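Regulator of nonsense transcripts 2 (Homo sapiens, PDB 4CEM) takes part in nonsense-mediated mRNA decay, in which its MIF4G domains, the first of them described here, probably serve as helical scaffolds for binding partners. Local coordinates at residues T248-L251 and K252-R256; Q291-L294 and A295-S299. One frame throughout, in Å; residues are numbered along the deposited sequence.

Contact 1: T248-L251 and K252-R256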
# COMPACT_ATOMS: atom_id res chain seq x y z
N THR A 248 11.51 10.90 -12.54
CA THR A 248 12.15 12.21 -12.65
C THR A 248 12.56 12.49 -14.10
O THR A 248 12.50 13.63 -14.55
CB THR A 248 13.34 12.33 -11.66
OG1 THR A 248 12.89 13.02 -10.49
CG2 THR A 248 14.51 13.10 -12.27
N LYS A 249 12.94 11.44 -14.82
CA LYS A 249 13.04 11.53 -16.29
C LYS A 249 11.74 12.06 -16.88
O LYS A 249 11.73 13.05 -17.61
CB LYS A 249 13.37 10.16 -16.91
CG LYS A 249 14.82 9.98 -17.32
CD LYS A 249 15.76 9.85 -16.13
CE LYS A 249 17.10 9.24 -16.55
NZ LYS A 249 18.11 9.29 -15.47
N HIS A 250 10.63 11.39 -16.56
CA HIS A 250 9.31 11.76 -17.07
C HIS A 250 8.89 13.15 -16.63
O HIS A 250 8.06 13.78 -17.29
CB HIS A 250 8.29 10.69 -16.66
CG HIS A 250 6.89 10.89 -17.24
ND1 HIS A 250 6.67 11.31 -18.50
CD2 HIS A 250 5.63 10.68 -16.67
CE1 HIS A 250 5.34 11.39 -18.72
NE2 HIS A 250 4.71 11.00 -17.60
N LEU A 251 9.45 13.65 -15.53
CA LEU A 251 9.19 15.03 -15.10
C LEU A 251 9.97 16.05 -15.93
O LEU A 251 9.44 17.11 -16.26
CB LEU A 251 9.52 15.21 -13.61
CG LEU A 251 9.11 16.55 -13.01
CD1 LEU A 251 7.60 16.64 -12.87
CD2 LEU A 251 9.79 16.78 -11.66
N LYS A 252 11.23 15.73 -16.23
CA LYS A 252 12.07 16.60 -17.05
C LYS A 252 11.52 16.70 -18.46
O LYS A 252 11.23 17.80 -18.94
CB LYS A 252 13.53 16.12 -17.10
CG LYS A 252 14.32 16.37 -15.82
CD LYS A 252 15.82 16.31 -16.10
CE LYS A 252 16.63 15.97 -14.85
NZ LYS A 252 16.66 14.51 -14.57
N ARG A 253 11.38 15.56 -19.13
CA ARG A 253 10.77 15.52 -20.46
C ARG A 253 9.57 16.46 -20.52
O ARG A 253 9.55 17.39 -21.33
CB ARG A 253 10.33 14.10 -20.84
CG ARG A 253 11.32 13.33 -21.70
CD ARG A 253 10.62 12.36 -22.65
NE ARG A 253 10.08 11.17 -21.98
CZ ARG A 253 8.82 11.00 -21.56
NH1 ARG A 253 7.90 11.95 -21.72
NH2 ARG A 253 8.47 9.86 -20.97
N ASP A 254 8.60 16.24 -19.65
CA ASP A 254 7.37 17.03 -19.65
C ASP A 254 7.58 18.50 -19.28
O ASP A 254 6.72 19.33 -19.56
CB ASP A 254 6.32 16.39 -18.74
CG ASP A 254 5.86 15.04 -19.25
OD1 ASP A 254 6.66 14.35 -19.91
OD2 ASP A 254 4.69 14.66 -18.99
N HIS A 255 8.70 18.83 -18.64
CA HIS A 255 9.04 20.24 -18.41
C HIS A 255 9.46 20.89 -19.71
O HIS A 255 8.90 21.91 -20.10
CB HIS A 255 10.14 20.39 -17.35
CG HIS A 255 10.33 21.82 -16.87
ND1 HIS A 255 9.40 22.75 -16.39
CD2 HIS A 255 11.53 22.42 -16.84
CE1 HIS A 255 10.09 23.88 -16.09
NE2 HIS A 255 11.39 23.68 -16.37
N ARG A 256 10.43 20.28 -20.39
CA ARG A 256 10.89 20.75 -21.71
C ARG A 256 9.72 20.93 -22.68
O ARG A 256 9.51 22.01 -23.21
CB ARG A 256 11.90 19.77 -22.31
CG ARG A 256 13.36 20.16 -22.11
CD ARG A 256 13.90 20.93 -23.31
NE ARG A 256 15.37 20.92 -23.34
CZ ARG A 256 16.11 21.00 -24.45
NH1 ARG A 256 15.55 21.10 -25.66
NH2 ARG A 256 17.44 20.97 -24.36
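His250 meets Arg253 and Asp254 one turn further on, in a local contact along helix 230-259, near its C-terminal end, at the surface of the domain. With CG anti to the backbone N (chi1 -175°), the imidazole of His250 stands beside its own carbonyl, the side to which Asp254 leans back from the next turn. The ring is steeply inclined to the carboxylate, their planes 82° apart, and Asp254 OD2 comes to 3.3 Å from His250 CE1. Asp254 OD1 lies 3.4 Å from His250 ND1 at too poor an angle for a hydrogen bond, so the relation is one of proximity and probably electrostatic. Arg253 bends back through its second and third torsions until its NH1 reaches the edge of the imidazole, in the ring plane and 3.5 Å from His250 ND1. The same Arg253 NH1 makes a salt bridge of 3.3 Å with Asp254 OD1, which probably offsets part of the arginine's charge beside the histidine. With an alanine here in place of His250, Arg253 and Asp254 would probably lose the ring they lie beside, and His186 the imidazole its own ring meets. Elsewhere on the helix, the bent end of Lys252 brings NZ to 3.4 Å from Thr248 CG2, while the aliphatic Leu251 suits the buried side, packing on Leu293 and Ser297 of helix 283-303. The backbone is held by hydrogen bonds from Lys252 N to Thr248 O (3.0 Å) and from Arg253 N to Lys249 O (also 3.0 Å); those of Asp254 N to His250 O and His255 N to Leu251 O are weak. Charged residues outside and a leucine inside make this an amphipathic alpha-helix, the building element of the all-helical MIF4G domain.

Contact 2: Q291-L294 and A295-S299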
# COMPACT_ATOMS: atom_id res chain seq x y z
N GLN A 291 1.24 19.47 -13.41
CA GLN A 291 1.09 19.92 -12.03
C GLN A 291 0.90 18.77 -11.06
O GLN A 291 1.42 18.80 -9.94
CB GLN A 291 -0.09 20.91 -11.91
CG GLN A 291 0.27 22.34 -12.25
CD GLN A 291 1.22 22.97 -11.25
OE1 GLN A 291 2.41 22.63 -11.21
NE2 GLN A 291 0.71 23.88 -10.43
N LYS A 292 0.17 17.74 -11.49
CA LYS A 292 -0.05 16.54 -10.68
C LYS A 292 1.18 15.64 -10.64
O LYS A 292 1.47 15.02 -9.61
CB LYS A 292 -1.28 15.78 -11.18
CG LYS A 292 -2.56 16.56 -10.99
CD LYS A 292 -3.78 15.85 -11.57
CE LYS A 292 -5.03 16.65 -11.26
NZ LYS A 292 -6.17 16.33 -12.16
N LEU A 293 1.91 15.56 -11.76
CA LEU A 293 3.16 14.80 -11.83
C LEU A 293 4.26 15.46 -10.98
O LEU A 293 5.07 14.77 -10.36
CB LEU A 293 3.64 14.67 -13.27
CG LEU A 293 4.76 13.64 -13.50
CD1 LEU A 293 4.19 12.25 -13.67
CD2 LEU A 293 5.63 14.03 -14.69
N LEU A 294 4.28 16.79 -10.97
CA LEU A 294 5.18 17.55 -10.11
C LEU A 294 4.84 17.31 -8.64
O LEU A 294 5.74 17.11 -7.82
CB LEU A 294 5.08 19.05 -10.43
CG LEU A 294 5.99 20.03 -9.68
CD1 LEU A 294 7.41 20.01 -10.23
CD2 LEU A 294 5.41 21.43 -9.76
N ALA A 295 3.55 17.32 -8.31
CA ALA A 295 3.09 17.09 -6.94
C ALA A 295 3.50 15.70 -6.43
O ALA A 295 4.05 15.57 -5.34
CB ALA A 295 1.59 17.27 -6.84
N ASN A 296 3.23 14.68 -7.24
CA ASN A 296 3.61 13.31 -6.91
C ASN A 296 5.12 13.09 -6.83
O ASN A 296 5.59 12.27 -6.04
CB ASN A 296 3.04 12.34 -7.94
CG ASN A 296 1.54 12.28 -7.91
OD1 ASN A 296 0.91 12.70 -6.95
ND2 ASN A 296 0.95 11.75 -8.97
N SER A 297 5.87 13.80 -7.67
CA SER A 297 7.33 13.69 -7.68
C SER A 297 7.92 14.26 -6.39
O SER A 297 8.84 13.68 -5.81
CB SER A 297 7.91 14.40 -8.90
OG SER A 297 7.55 13.73 -10.10
N GLN A 298 7.40 15.41 -5.97
CA GLN A 298 7.79 16.03 -4.71
C GLN A 298 7.43 15.13 -3.54
O GLN A 298 8.22 14.92 -2.62
CB GLN A 298 7.10 17.38 -4.54
CG GLN A 298 7.52 18.45 -5.54
CD GLN A 298 6.58 19.64 -5.56
OE1 GLN A 298 5.36 19.48 -5.58
NE2 GLN A 298 7.15 20.83 -5.55
N SER A 299 6.21 14.60 -3.60
CA SER A 299 5.69 13.74 -2.57
C SER A 299 6.59 12.52 -2.34
O SER A 299 6.85 12.15 -1.19
CB SER A 299 4.27 13.30 -2.94
OG SER A 299 3.65 12.64 -1.86
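Leu293 and Ser297, one turn apart on helix 283-303, are joined by a side-chain-to-backbone hydrogen bond in this local contact. The hydroxyl of Ser297 donates to Leu293 O over 2.7 Å, and the backbone Ser297 N donates to the same oxygen over 3.0 Å. These two donors approach from opposite faces of the carbonyl plane, so one carbonyl oxygen is gripped twice. The serine reaches back because OG stands anti to its own carbonyl carbon, beside the backbone N (chi1 -67°). A small polar residue suits the place: its hydroxyl is satisfied within its own helix, and it can lie close against Leu247 of helix 230-259. Backbone hydrogen bonds run alongside, Asn296 N reaching Lys292 O over 3.0 Å and Gln298 N reaching Leu294 O over the same length, and Ala295 N bonds to Gln291 O. Among the polar side chains, Asn296 also leans back toward the preceding turn, yet its ND2, 3.4 Å from Lys292 O, is too poorly angled to bond; the side chain instead touches Val189 and Ile193 of helix 189-204. Within the segments, side-chain packing is slight: Leu294 and Gln298 pass at a slant, Leu294 CG lying 4.2 Å from Gln298 CD, and Leu294 also touches Leu311. Leu293 faces helix 230-259, whereas Lys292 belongs to the exposed side. A serine hydroxyl folded back onto the carbonyl four residues earlier is a familiar feature of alpha-helices, here on an amphipathic helix packed against two others in a MIF4G domain.

How the contacts relate
Both are surface contacts within a helix, each on its own helix, and neither belongs to the centre of the domain, though contact 2 lies nearer to it. Their centres are about 11 Å apart, and the buried side of each meets the other: Leu251 CD1 packs 3.8 Å from Leu294 CA, and Leu293 lies against both His250 and Leu251. Their polar chemistry differs: contact 1 gathers ionisable groups toward solvent, whereas contact 2 places a buried serine, bonded to its own helix, on the side facing helix 230-259. Together they join helices 230-259 and 283-303 largely through leucines, with His250 and Ser297 alongside, and contact 2 continues to helix 189-204.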